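Local coordinates for nucleoplasmin-like protein (Drosophila melanogaster, PDB 1NLQ) that binds core histones and takes part in the ATP-facilitated assembly of approximately regularly spaced nucleosomal arrays, its N-terminal core forming pentameric rings, at residues V9-E14 with V97-H102; S15-W20 with K85-L90; I37-E42 with L67-T72. All coordinates share one frame; numbering follows the deposited sequence.

Contact 1 of 3, residues V9-E14 with V97-H102; sequences VTLTAE and VYIHGH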
loop_
_atom_site.group_PDB
_atom_site.type_symbol
_atom_site.label_atom_id
_atom_site.label_comp_id
_atom_site.label_asym_id
_atom_site.label_seq_id
_atom_site.Cartn_x
_atom_site.Cartn_y
_atom_site.Cartn_z
ATOM N N VAL A 9 -2.345 -1.641 19.067
ATOM C CA VAL A 9 -1.595 -1.274 20.265
ATOM C C VAL A 9 -0.888 0.066 20.065
ATOM O O VAL A 9 -0.630 0.484 18.930
ATOM C CB VAL A 9 -0.572 -2.369 20.637
ATOM C CG1 VAL A 9 -1.291 -3.688 20.818
ATOM C CG2 VAL A 9 0.500 -2.499 19.554
ATOM N N THR A 10 -0.590 0.737 21.172
ATOM C CA THR A 10 0.059 2.044 21.120
ATOM C C THR A 10 1.412 2.032 21.832
ATOM O O THR A 10 1.574 1.385 22.871
ATOM C CB THR A 10 -0.833 3.131 21.771
ATOM O OG1 THR A 10 -2.158 3.079 21.218
ATOM C CG2 THR A 10 -0.247 4.507 21.530
ATOM N N LEU A 11 2.384 2.730 21.248
ATOM C CA LEU A 11 3.717 2.843 21.823
ATOM C C LEU A 11 4.024 4.321 22.067
ATOM O O LEU A 11 3.679 5.179 21.244
ATOM C CB LEU A 11 4.772 2.266 20.873
ATOM C CG LEU A 11 4.734 0.761 20.608
ATOM C CD1 LEU A 11 5.814 0.376 19.609
ATOM C CD2 LEU A 11 4.939 0.018 21.912
ATOM N N THR A 12 4.661 4.605 23.200
ATOM C CA THR A 12 5.050 5.961 23.582
ATOM C C THR A 12 6.399 5.884 24.292
ATOM O O THR A 12 6.898 4.794 24.584
ATOM C CB THR A 12 4.040 6.612 24.561
ATOM O OG1 THR A 12 3.949 5.812 25.747
ATOM C CG2 THR A 12 2.658 6.761 23.918
ATOM N N ALA A 13 6.992 7.035 24.579
ATOM C CA ALA A 13 8.281 7.052 25.268
ATOM C C ALA A 13 8.133 6.395 26.637
ATOM O O ALA A 13 8.993 5.632 27.074
ATOM C CB ALA A 13 8.770 8.484 25.442
ATOM N N GLU A 14 7.031 6.691 27.307
ATOM C CA GLU A 14 6.777 6.160 28.635
ATOM C C GLU A 14 6.418 4.681 28.629
ATOM O O GLU A 14 6.749 3.953 29.564
ATOM C CB GLU A 14 5.669 6.973 29.308
ATOM C CG GLU A 14 6.029 8.441 29.528
ATOM C CD GLU A 14 5.807 9.320 28.301
ATOM O OE1 GLU A 14 5.776 8.803 27.158
ATOM O OE2 GLU A 14 5.675 10.551 28.481
ATOM N N VAL A 97 2.764 6.085 18.624
ATOM C CA VAL A 97 2.768 5.322 17.388
ATOM C C VAL A 97 1.752 4.197 17.568
ATOM O O VAL A 97 1.728 3.526 18.604
ATOM C CB VAL A 97 4.159 4.721 17.090
ATOM C CG1 VAL A 97 4.090 3.833 15.851
ATOM C CG2 VAL A 97 5.160 5.840 16.874
ATOM N N TYR A 98 0.899 4.001 16.571
ATOM C CA TYR A 98 -0.114 2.964 16.646
ATOM C C TYR A 98 0.223 1.815 15.696
ATOM O O TYR A 98 0.636 2.037 14.561
ATOM C CB TYR A 98 -1.487 3.547 16.289
ATOM C CG TYR A 98 -1.758 4.901 16.905
ATOM C CD1 TYR A 98 -1.811 6.051 16.112
ATOM C CD2 TYR A 98 -1.958 5.038 18.281
ATOM C CE1 TYR A 98 -2.059 7.300 16.672
ATOM C CE2 TYR A 98 -2.204 6.292 18.845
ATOM C CZ TYR A 98 -2.250 7.409 18.037
ATOM O OH TYR A 98 -2.477 8.648 18.602
ATOM N N ILE A 99 0.051 0.587 16.172
ATOM C CA ILE A 99 0.320 -0.591 15.351
ATOM C C ILE A 99 -1.010 -1.303 15.126
ATOM O O ILE A 99 -1.693 -1.667 16.090
ATOM C CB ILE A 99 1.316 -1.543 16.053
ATOM C CG1 ILE A 99 2.646 -0.819 16.280
ATOM C CG2 ILE A 99 1.547 -2.778 15.204
ATOM C CD1 ILE A 99 3.660 -1.614 17.090
ATOM N N HIS A 100 -1.384 -1.482 13.861
ATOM C CA HIS A 100 -2.647 -2.129 13.510
ATOM C C HIS A 100 -2.465 -3.399 12.687
ATOM O O HIS A 100 -1.570 -3.488 11.850
ATOM C CB HIS A 100 -3.528 -1.176 12.702
ATOM C CG HIS A 100 -3.716 0.167 13.334
ATOM N ND1 HIS A 100 -3.339 1.336 12.711
ATOM C CD2 HIS A 100 -4.258 0.531 14.521
ATOM C CE1 HIS A 100 -3.639 2.363 13.485
ATOM N NE2 HIS A 100 -4.198 1.902 14.589
ATOM N N GLY A 101 -3.341 -4.371 12.909
ATOM C CA GLY A 101 -3.231 -5.604 12.155
ATOM C C GLY A 101 -4.315 -6.621 12.440
ATOM O O GLY A 101 -5.383 -6.295 12.971
ATOM N N HIS A 102 -4.025 -7.859 12.045
ATOM C CA HIS A 102 -4.929 -8.991 12.215
ATOM C C HIS A 102 -4.311 -9.958 13.198
ATOM O O HIS A 102 -3.157 -10.347 13.033
ATOM C CB HIS A 102 -5.127 -9.731 10.892
ATOM C CG HIS A 102 -5.790 -8.916 9.828
ATOM N ND1 HIS A 102 -6.910 -9.353 9.152
ATOM C CD2 HIS A 102 -5.497 -7.695 9.320
ATOM C CE1 HIS A 102 -7.278 -8.434 8.276
ATOM N NE2 HIS A 102 -6.438 -7.418 8.358
#
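Val97 pairs with Leu11 through two backbone bonds. Leu11 N donates to Val97 O at 2.8 Å, and Val97 N donates to Leu11 O at 2.9 Å. The two short strand segments run antiparallel, with 152° between their directions.

Tyr98 comes next and faces Thr10 in a non-hydrogen-bonded pair. Their side chains lie alongside each other and point the same way. Thr10 OG1 sits at the edge of the ring and in its plane, 3.5 Å from Tyr98 CD2. Thr10 CG2 touches the same ring carbon, Tyr98 CD2, at 3.7 Å. With chi1 at -51°, OG1 lies beside the backbone N and CG2 beside the carbonyl carbon, and the ring meets both branches. Replacing Thr10 with an alanine would take away OG1 and CG2 and would probably open a gap at this edge of Tyr98, leaving the ring freer to turn.

Ile99 restores the hydrogen-bonded pattern with Val9. Ile99 N reaches Val9 O at 2.8 Å in a nearly straight bond (169° at the hydrogen), and Val9 N donates to Ile99 O at 3.0 Å. On the face shared by these side chains, Val9 CG2 rests on Ile99 CB at 3.7 Å. Further out, Ile99 CD1 meets Leu11 CD1 at 3.9 Å.

The two faces of this jelly-roll sheet therefore differ in chemistry. Val9, Leu11, Val97 and Ile99 turn an aliphatic surface inward, where Leu11 also packs on Val51 of the other sheet. Thr10 and Tyr98 turn toward Ile62 and Pro63 of a neighbouring subunit, so this mixed polar and aromatic face forms part of the contact between subunits.

Contact 2 of 3, residues S15-W20 with K85-L90; sequences SDSVTW and KVTFKL. With MG (magnesium ion), chain G.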
loop_
_atom_site.group_PDB
_atom_site.type_symbol
_atom_site.label_atom_id
_atom_site.label_comp_id
_atom_site.label_asym_id
_atom_site.label_seq_id
_atom_site.Cartn_x
_atom_site.Cartn_y
_atom_site.Cartn_z
ATOM N N SER A 15 5.735 4.247 27.575
ATOM C CA SER A 15 5.337 2.847 27.423
ATOM C C SER A 15 5.803 2.449 26.021
ATOM O O SER A 15 4.994 2.333 25.091
ATOM C CB SER A 15 3.818 2.720 27.544
ATOM O OG SER A 15 3.408 1.364 27.529
ATOM N N ASP A 16 7.113 2.233 25.896
ATOM C CA ASP A 16 7.768 1.930 24.624
ATOM C C ASP A 16 7.780 0.505 24.106
ATOM O O ASP A 16 8.377 0.249 23.063
ATOM C CB ASP A 16 9.224 2.432 24.657
ATOM C CG ASP A 16 10.125 1.602 25.577
ATOM O OD1 ASP A 16 9.891 0.381 25.716
ATOM O OD2 ASP A 16 11.089 2.166 26.141
ATOM N N SER A 17 7.132 -0.423 24.802
ATOM C CA SER A 17 7.158 -1.809 24.355
ATOM C C SER A 17 5.826 -2.534 24.477
ATOM O O SER A 17 5.042 -2.271 25.388
ATOM C CB SER A 17 8.229 -2.571 25.146
ATOM O OG SER A 17 8.594 -3.776 24.501
ATOM N N VAL A 18 5.574 -3.437 23.533
ATOM C CA VAL A 18 4.367 -4.255 23.510
ATOM C C VAL A 18 4.784 -5.619 22.976
ATOM O O VAL A 18 5.531 -5.714 21.997
ATOM C CB VAL A 18 3.269 -3.657 22.599
ATOM C CG1 VAL A 18 2.046 -4.557 22.604
ATOM C CG2 VAL A 18 2.879 -2.270 23.084
ATOM N N THR A 19 4.334 -6.674 23.644
ATOM C CA THR A 19 4.669 -8.023 23.236
ATOM C C THR A 19 3.429 -8.808 22.846
ATOM O O THR A 19 2.390 -8.723 23.503
ATOM C CB THR A 19 5.396 -8.793 24.368
ATOM O OG1 THR A 19 6.637 -8.148 24.676
ATOM C CG2 THR A 19 5.668 -10.227 23.939
ATOM N N TRP A 20 3.542 -9.555 21.756
ATOM C CA TRP A 20 2.454 -10.399 21.286
ATOM C C TRP A 20 2.920 -11.826 21.540
ATOM O O TRP A 20 3.972 -12.242 21.057
ATOM C CB TRP A 20 2.204 -10.208 19.787
ATOM C CG TRP A 20 1.122 -11.118 19.251
ATOM C CD1 TRP A 20 -0.218 -11.045 19.517
ATOM C CD2 TRP A 20 1.293 -12.233 18.365
ATOM N NE1 TRP A 20 -0.893 -12.044 18.848
ATOM C CE2 TRP A 20 0.012 -12.786 18.135
ATOM C CE3 TRP A 20 2.403 -12.816 17.739
ATOM C CZ2 TRP A 20 -0.188 -13.897 17.307
ATOM C CZ3 TRP A 20 2.203 -13.924 16.912
ATOM C CH2 TRP A 20 0.912 -14.451 16.705
ATOM N N LYS A 85 6.836 -15.395 19.521
ATOM C CA LYS A 85 6.666 -14.290 20.443
ATOM C C LYS A 85 7.255 -13.065 19.758
ATOM O O LYS A 85 8.434 -13.060 19.385
ATOM C CB LYS A 85 7.415 -14.563 21.750
ATOM C CG LYS A 85 7.219 -13.483 22.782
ATOM C CD LYS A 85 8.042 -13.734 24.016
ATOM C CE LYS A 85 7.902 -12.581 25.000
ATOM N NZ LYS A 85 8.953 -12.620 26.047
ATOM N N VAL A 86 6.440 -12.030 19.586
ATOM C CA VAL A 86 6.917 -10.825 18.924
ATOM C C VAL A 86 6.849 -9.590 19.806
ATOM O O VAL A 86 5.817 -9.296 20.394
ATOM C CB VAL A 86 6.103 -10.548 17.649
ATOM C CG1 VAL A 86 6.604 -9.284 16.978
ATOM C CG2 VAL A 86 6.207 -11.724 16.705
ATOM N N THR A 87 7.954 -8.858 19.894
ATOM C CA THR A 87 7.954 -7.649 20.704
ATOM C C THR A 87 8.257 -6.423 19.847
ATOM O O THR A 87 9.238 -6.410 19.111
ATOM C CB THR A 87 9.004 -7.719 21.817
ATOM O OG1 THR A 87 8.748 -8.854 22.657
ATOM C CG2 THR A 87 8.937 -6.460 22.660
ATOM N N PHE A 88 7.404 -5.404 19.943
ATOM C CA PHE A 88 7.585 -4.162 19.188
ATOM C C PHE A 88 8.085 -3.116 20.165
ATOM O O PHE A 88 7.525 -2.967 21.252
ATOM C CB PHE A 88 6.261 -3.669 18.594
ATOM C CG PHE A 88 5.610 -4.643 17.665
ATOM C CD1 PHE A 88 4.522 -5.393 18.087
ATOM C CD2 PHE A 88 6.079 -4.811 16.363
ATOM C CE1 PHE A 88 3.906 -6.294 17.241
ATOM C CE2 PHE A 88 5.471 -5.710 15.500
ATOM C CZ PHE A 88 4.378 -6.458 15.938
ATOM N N LYS A 89 9.135 -2.397 19.796
ATOM C CA LYS A 89 9.661 -1.383 20.697
ATOM C C LYS A 89 9.942 -0.067 20.003
ATOM O O LYS A 89 10.474 -0.045 18.901
ATOM C CB LYS A 89 10.942 -1.865 21.371
ATOM C CG LYS A 89 11.430 -0.874 22.406
ATOM C CD LYS A 89 12.574 -1.396 23.240
ATOM C CE LYS A 89 13.012 -0.313 24.215
ATOM N NZ LYS A 89 14.180 -0.701 25.038
ATOM N N LEU A 90 9.579 1.031 20.662
ATOM C CA LEU A 90 9.822 2.362 20.123
ATOM C C LEU A 90 11.244 2.711 20.552
ATOM O O LEU A 90 11.464 3.195 21.661
ATOM C CB LEU A 90 8.818 3.353 20.708
ATOM C CG LEU A 90 8.823 4.771 20.129
ATOM C CD1 LEU A 90 8.474 4.739 18.642
ATOM C CD2 LEU A 90 7.800 5.614 20.887
HETATM MG MG MG G . 12.791 3.457 26.105
HETATM O O HOH W 1 14.167 1.822 26.414
HETATM O O HOH W 2 13.096 3.224 24.013
HETATM O O HOH W 3 12.520 3.650 28.233
HETATM O O HOH W 4 14.209 4.590 26.446
HETATM O O HOH W 5 11.430 5.020 25.816
#
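Trp20 presents the edge of its indole to Val86, whose CG2 lies near the ring plane, 4.1 Å from Trp20 CE3. The indole NE1 is bonded to Asn103. Val86 CG1 also sits over one face of the Phe88 ring, 3.7 Å above the plane and offset toward the rim. The third flat group, the Asp16 carboxylate, binds magnesium: Asp16 OD2 is 2.1 Å from the ion, and five waters complete the six ligands.

Asp16 and Lys89 lie side by side and point the same way. Asp16 OD1 is 3.5 Å from Lys89 CE, but the charged ends stay beyond salt-bridge range. Instead, the lysine is extended throughout, which carries Lys89 NZ to one magnesium-bound water, to which it donates at 2.9 Å. A second such water donates to Leu90 O.

Strand 17-20 is, within this chain, an outermost strand of one jelly-roll sheet and pairs antiparallel with strand 86-92. Val18 packs on Val9 of the other sheet, and Phe88 on Tyr7. Val18 and Phe88 exchange two backbone bonds, as do Trp20 and Val86, and Leu90 N donates to Asp16 O. On the outer face, Thr19 OG1 and Thr87 OG1 share a hydrogen bond of 3.0 Å.

Asp16 is the ion's one direct protein ligand here. Lys89 and Leu90 reach it only through its waters, consistent with a largely hydrated ion at the end of this strand pair.

Contact 3 of 3, residues I37-E42 with L67-T72; sequences ILLGAE and LKAGET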
loop_
_atom_site.group_PDB
_atom_site.type_symbol
_atom_site.label_atom_id
_atom_site.label_comp_id
_atom_site.label_asym_id
_atom_site.label_seq_id
_atom_site.Cartn_x
_atom_site.Cartn_y
_atom_site.Cartn_z
ATOM N N ILE A 37 1.346 0.972 10.564
ATOM C CA ILE A 37 2.025 1.558 11.714
ATOM C C ILE A 37 1.882 3.040 11.427
ATOM O O ILE A 37 2.413 3.553 10.444
ATOM C CB ILE A 37 3.501 1.125 11.806
ATOM C CG1 ILE A 37 3.563 -0.395 11.998
ATOM C CG2 ILE A 37 4.165 1.803 13.001
ATOM C CD1 ILE A 37 4.964 -0.970 12.159
ATOM N N LEU A 38 1.144 3.708 12.303
ATOM C CA LEU A 38 0.792 5.105 12.142
ATOM C C LEU A 38 1.312 6.029 13.231
ATOM O O LEU A 38 1.253 5.693 14.413
ATOM C CB LEU A 38 -0.736 5.167 12.080
ATOM C CG LEU A 38 -1.521 6.471 11.979
ATOM C CD1 LEU A 38 -1.265 7.162 10.644
ATOM C CD2 LEU A 38 -2.998 6.129 12.126
ATOM N N LEU A 39 1.812 7.194 12.818
ATOM C CA LEU A 39 2.345 8.183 13.746
ATOM C C LEU A 39 1.223 9.103 14.241
ATOM O O LEU A 39 0.468 9.654 13.449
ATOM C CB LEU A 39 3.426 9.011 13.052
ATOM C CG LEU A 39 4.147 10.052 13.922
ATOM C CD1 LEU A 39 4.973 9.350 14.989
ATOM C CD2 LEU A 39 5.046 10.912 13.042
ATOM N N GLY A 40 1.125 9.264 15.556
ATOM C CA GLY A 40 0.086 10.116 16.120
ATOM C C GLY A 40 0.202 11.580 15.741
ATOM O O GLY A 40 1.298 12.089 15.506
ATOM N N ALA A 41 -0.938 12.262 15.701
ATOM C CA ALA A 41 -0.989 13.677 15.346
ATOM C C ALA A 41 -0.148 14.572 16.261
ATOM O O ALA A 41 0.348 15.607 15.831
ATOM C CB ALA A 41 -2.448 14.153 15.347
ATOM N N GLU A 42 0.018 14.165 17.514
ATOM C CA GLU A 42 0.793 14.944 18.480
ATOM C C GLU A 42 2.303 14.771 18.353
ATOM O O GLU A 42 3.062 15.474 19.030
ATOM C CB GLU A 42 0.388 14.565 19.904
ATOM C CG GLU A 42 -1.101 14.493 20.134
ATOM C CD GLU A 42 -1.731 15.845 20.278
ATOM O OE1 GLU A 42 -1.609 16.668 19.340
ATOM O OE2 GLU A 42 -2.346 16.094 21.339
ATOM N N LEU A 67 9.124 6.647 10.969
ATOM C CA LEU A 67 8.132 7.685 10.718
ATOM C C LEU A 67 8.644 9.049 11.170
ATOM O O LEU A 67 9.530 9.146 12.018
ATOM C CB LEU A 67 6.842 7.366 11.479
ATOM C CG LEU A 67 6.248 5.962 11.304
ATOM C CD1 LEU A 67 5.168 5.735 12.341
ATOM C CD2 LEU A 67 5.699 5.797 9.898
ATOM N N LYS A 68 8.087 10.105 10.589
ATOM C CA LYS A 68 8.474 11.461 10.959
ATOM C C LYS A 68 7.428 12.454 10.475
ATOM O O LYS A 68 7.134 12.525 9.285
ATOM C CB LYS A 68 9.846 11.814 10.371
ATOM C CG LYS A 68 10.348 13.197 10.817
ATOM C CD LYS A 68 11.817 13.450 10.479
ATOM C CE LYS A 68 12.071 13.509 8.988
ATOM N NZ LYS A 68 13.428 14.079 8.695
ATOM N N ALA A 69 6.855 13.203 11.413
ATOM C CA ALA A 69 5.847 14.206 11.083
ATOM C C ALA A 69 6.432 15.160 10.046
ATOM O O ALA A 69 7.513 15.714 10.241
ATOM C CB ALA A 69 5.448 14.972 12.342
ATOM N N GLY A 70 5.716 15.347 8.943
ATOM C CA GLY A 70 6.198 16.221 7.888
ATOM C C GLY A 70 6.759 15.448 6.707
ATOM O O GLY A 70 6.877 15.986 5.601
ATOM N N GLU A 71 7.099 14.180 6.924
ATOM C CA GLU A 71 7.647 13.349 5.858
ATOM C C GLU A 71 6.911 12.019 5.671
ATOM O O GLU A 71 6.427 11.703 4.580
ATOM C CB GLU A 71 9.131 13.033 6.102
ATOM C CG GLU A 71 9.691 12.065 5.051
ATOM C CD GLU A 71 10.887 11.252 5.533
ATOM O OE1 GLU A 71 12.032 11.731 5.403
ATOM O OE2 GLU A 71 10.675 10.128 6.048
ATOM N N THR A 72 6.832 11.233 6.738
ATOM C CA THR A 72 6.196 9.923 6.656
ATOM C C THR A 72 5.235 9.733 7.827
ATOM O O THR A 72 5.650 9.521 8.968
ATOM C CB THR A 72 7.271 8.812 6.675
ATOM O OG1 THR A 72 8.292 9.125 5.717
ATOM C CG2 THR A 72 6.663 7.459 6.316
#
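Leu67 CD1 is the bump that meets strand 31-39. It rests on the side chains of Ile37 and Leu39 and on the backbone between them. Leu67 CD1 is 3.7 Å from Leu39 N and 4.1 Å from Ile37 CG2. Leu39 CB also touches Leu67 CD1, at 3.8 Å. The second branch, Leu67 CD2, lies 4.0 Å from Ile37 O. The side chains of Ile37 and Leu67 cross at about a right angle. In Leu67, chi1 of -51° puts CG beside the backbone N and anti to the carbonyl carbon, and both methyls then reach residues 37-39.

The second bump goes the other way. Leu39 CD2 enters the hollow of the bend that follows Leu67. Leu39 CD2 is 3.3 Å from Ala69 N, with Lys68 C close by and Ala69 CB at the side. The CG of Leu39 is anti to its backbone N (chi1 -177°), which carries the branched end across to this bend.

The two segments belong to different sheets of the nucleoplasmin jelly roll, and here the sheets meet at one end of the sandwich. The bend carries a classic beta bulge, in which Glu71 and Thr72 both face Lys68. Lys68 O accepts from Glu71 N and Thr72 N, while Lys68 N donates to Thr72 O at 3.0 Å. At Gly70 phi is 103°, and a side chain there would press on the carbonyl O of Ala69.

Outside the hollow, Thr72 OG1 donates to the anti lone pair of Glu71 OE2 at 2.6 Å. Glu71 OE2 also forms a salt bridge with Arg73 of a neighbouring subunit. Lys68 is inferred to take part in interaction between pentamers, as is Glu45, which touches Ala69.

How the contacts relate
Contacts 1 and 2 lie with centres about 9 Å apart and pack across the sandwich. Leu11 CD2 meets Val18 CG2 at 3.3 Å, and Ile99 CD1 meets Phe88 CB at 3.6 Å. Contact 1 and the 37-42 side of contact 3 share a sheet, since strands 97-104 and 31-39 are neighbours; Tyr98 N and Leu38 O are 2.8 Å apart, a probable hydrogen bond. Both contacts also touch a neighbouring subunit. Contacts 2 and 3 do not touch; their nearest atoms are about 6 Å apart. The magnesium belongs to contact 2, about 10 Å from the side chain of Leu11. The inferred pentamer-pentamer site at Lys68 belongs to contact 3, about 10 Å from Val97 between side chains.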